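Local coordinates for protein ferredoxin CarAc (Pseudomonas resinovorans, PDB 7BUH) that carries electrons through its [2Fe-2S] cluster from the reductase CarAd to the terminal oxygenase CarAa, the enzyme component that attacks carbazole, at residues 5-10 and 99-104. Residues are numbered along the deposited sequence; the frame is centred on the assembly and turned at random.
Sequences WLKVCA and EVYVAG
E99 meets K7 in a long salt bridge, OE1 to NZ 3.5 Å, its carboxylate lying obliquely across the end of the lysine chain while OE2 turns toward the A10 backbone. At V100 the pairing of the two antiparallel strands is stepped by a beta bulge: V8 N donates to V100 O (2.8 Å), but V100 N donates to C9 O (2.8 Å, N-H...O 169°), so V8 and C9 together face one residue of 99-103. Methyl CG1 of V100 lies beside V8 CB, and its side chain packs inward on V93, V32 and F39. Y101 lies alongside K7, both pointing the same way, with K7 CB 3.5 Å from Y101 CE2; at the other end of the tyrosine, CB abuts CE3 of W5. A serine in place of Y101 would probably leave the aliphatic part of K7 without its flanking ring and open a gap between K7 and W5. In this Rieske domain the N-terminal strand 5-10 is an outermost strand of the six-stranded antiparallel sheet, and the C-terminal 99-103 runs between it and 90-96, well apart from the cluster. V102 grips L6 through both backbone groups, L6 N to V102 O 2.7 Å and V102 N to L6 O 2.9 Å. With chi1 at 61°, V102 CG1 sits between its own backbone N and carbonyl carbon, a setting that lays it against L6 CB and 3.9 Å from V8 CG2; V102 also touches L30, V32 and A41, while L6 and V8 reach V22. A103 CB stands over the six-membered ring of W5 in a CH-pi contact, 4.1 Å from the centroid and 15° off the normal. The indole NE1 of W5 is hydrogen-bonded to N2 O, and K96 adds a cation-pi contact.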
loop_
_atom_site.group_PDB
_atom_site.type_symbol
_atom_site.label_atom_id
_atom_site.label_comp_id
_atom_site.label_asym_id
_atom_site.label_seq_id
_atom_site.Cartn_x
_atom_site.Cartn_y
_atom_site.Cartn_z
ATOM N N TRP A 5 -4.250 -6.181 12.532
ATOM C CA TRP A 5 -4.725 -6.483 11.157
ATOM C C TRP A 5 -5.933 -5.615 10.885
ATOM O O TRP A 5 -6.784 -5.488 11.792
ATOM C CB TRP A 5 -5.030 -7.970 11.039
ATOM C CG TRP A 5 -3.784 -8.785 11.106
ATOM C CD1 TRP A 5 -3.187 -9.385 12.179
ATOM C CD2 TRP A 5 -2.954 -9.071 9.970
ATOM N NE1 TRP A 5 -2.016 -9.997 11.788
ATOM C CE2 TRP A 5 -1.850 -9.817 10.436
ATOM C CE3 TRP A 5 -3.030 -8.711 8.621
ATOM C CZ2 TRP A 5 -0.866 -10.282 9.570
ATOM C CZ3 TRP A 5 -2.043 -9.156 7.768
ATOM C CH2 TRP A 5 -0.982 -9.930 8.237
ATOM N N LEU A 6 -5.979 -4.983 9.714
ATOM C CA LEU A 6 -7.084 -4.093 9.326
ATOM C C LEU A 6 -7.924 -4.773 8.248
ATOM O O LEU A 6 -7.366 -5.142 7.202
ATOM C CB LEU A 6 -6.505 -2.779 8.804
ATOM C CG LEU A 6 -5.570 -2.043 9.744
ATOM C CD1 LEU A 6 -5.194 -0.725 9.122
ATOM C CD2 LEU A 6 -6.187 -1.838 11.138
ATOM N N LYS A 7 -9.213 -4.947 8.493
ATOM C CA LYS A 7 -10.097 -5.609 7.526
ATOM C C LYS A 7 -10.361 -4.604 6.408
ATOM O O LYS A 7 -10.768 -3.444 6.685
ATOM C CB LYS A 7 -11.365 -6.147 8.178
ATOM C CG LYS A 7 -12.370 -6.726 7.184
ATOM C CD LYS A 7 -13.616 -7.270 7.860
ATOM C CE LYS A 7 -13.310 -8.491 8.694
ATOM N NZ LYS A 7 -14.490 -8.990 9.449
ATOM N N VAL A 8 -10.128 -5.026 5.170
ATOM C CA VAL A 8 -10.292 -4.150 3.978
ATOM C C VAL A 8 -11.626 -4.453 3.316
ATOM O O VAL A 8 -12.495 -3.536 3.232
ATOM C CB VAL A 8 -9.095 -4.342 3.035
ATOM C CG1 VAL A 8 -9.152 -3.440 1.819
ATOM C CG2 VAL A 8 -7.825 -4.112 3.813
ATOM N N CYS A 9 -11.799 -5.661 2.801
ATOM C CA CYS A 9 -12.991 -6.030 2.005
ATOM C C CYS A 9 -12.920 -7.514 1.702
ATOM O O CYS A 9 -11.906 -8.100 1.985
ATOM C CB CYS A 9 -13.038 -5.283 0.680
ATOM S SG CYS A 9 -11.536 -5.480 -0.319
ATOM N N ALA A 10 -13.963 -8.070 1.112
ATOM C CA ALA A 10 -13.922 -9.419 0.534
ATOM C C ALA A 10 -12.910 -9.444 -0.611
ATOM O O ALA A 10 -12.902 -8.494 -1.414
ATOM C CB ALA A 10 -15.296 -9.807 0.048
ATOM N N GLU A 99 -11.574 -12.766 3.189
ATOM C CA GLU A 99 -11.522 -11.319 3.454
ATOM C C GLU A 99 -10.070 -10.865 3.483
ATOM O O GLU A 99 -9.252 -11.532 4.114
ATOM C CB GLU A 99 -12.293 -11.042 4.741
ATOM C CG GLU A 99 -13.796 -11.110 4.475
ATOM C CD GLU A 99 -14.635 -10.043 5.153
ATOM O OE1 GLU A 99 -15.142 -10.330 6.251
ATOM O OE2 GLU A 99 -14.806 -8.950 4.555
ATOM N N VAL A 100 -9.821 -9.711 2.873
ATOM C CA VAL A 100 -8.456 -9.120 2.769
ATOM C C VAL A 100 -8.176 -8.313 4.043
ATOM O O VAL A 100 -9.011 -7.447 4.419
ATOM C CB VAL A 100 -8.358 -8.219 1.527
ATOM C CG1 VAL A 100 -6.982 -7.579 1.474
ATOM C CG2 VAL A 100 -8.673 -9.028 0.270
ATOM N N TYR A 101 -7.065 -8.609 4.683
ATOM C CA TYR A 101 -6.554 -7.852 5.843
ATOM C C TYR A 101 -5.165 -7.336 5.537
ATOM O O TYR A 101 -4.307 -8.094 5.041
ATOM C CB TYR A 101 -6.483 -8.737 7.085
ATOM C CG TYR A 101 -7.823 -9.173 7.596
ATOM C CD1 TYR A 101 -8.510 -10.199 6.963
ATOM C CD2 TYR A 101 -8.376 -8.636 8.744
ATOM C CE1 TYR A 101 -9.748 -10.629 7.413
ATOM C CE2 TYR A 101 -9.618 -9.056 9.215
ATOM C CZ TYR A 101 -10.301 -10.077 8.552
ATOM O OH TYR A 101 -11.511 -10.562 8.985
ATOM N N VAL A 102 -4.927 -6.089 5.920
ATOM C CA VAL A 102 -3.566 -5.513 5.845
ATOM C C VAL A 102 -3.024 -5.306 7.257
ATOM O O VAL A 102 -3.749 -4.839 8.120
ATOM C CB VAL A 102 -3.537 -4.255 4.947
ATOM C CG1 VAL A 102 -4.423 -3.119 5.428
ATOM C CG2 VAL A 102 -2.115 -3.774 4.787
ATOM N N ALA A 103 -1.771 -5.665 7.472
ATOM C CA ALA A 103 -1.090 -5.462 8.758
ATOM C C ALA A 103 -1.109 -3.964 9.064
ATOM O O ALA A 103 -1.057 -3.114 8.100
ATOM C CB ALA A 103 0.288 -6.032 8.728
ATOM N N GLY A 104 -1.338 -3.647 10.332
ATOM C CA GLY A 104 -1.414 -2.268 10.825
ATOM C C GLY A 104 -0.016 -1.777 11.079
ATOM O O GLY A 104 0.087 -0.574 11.375
#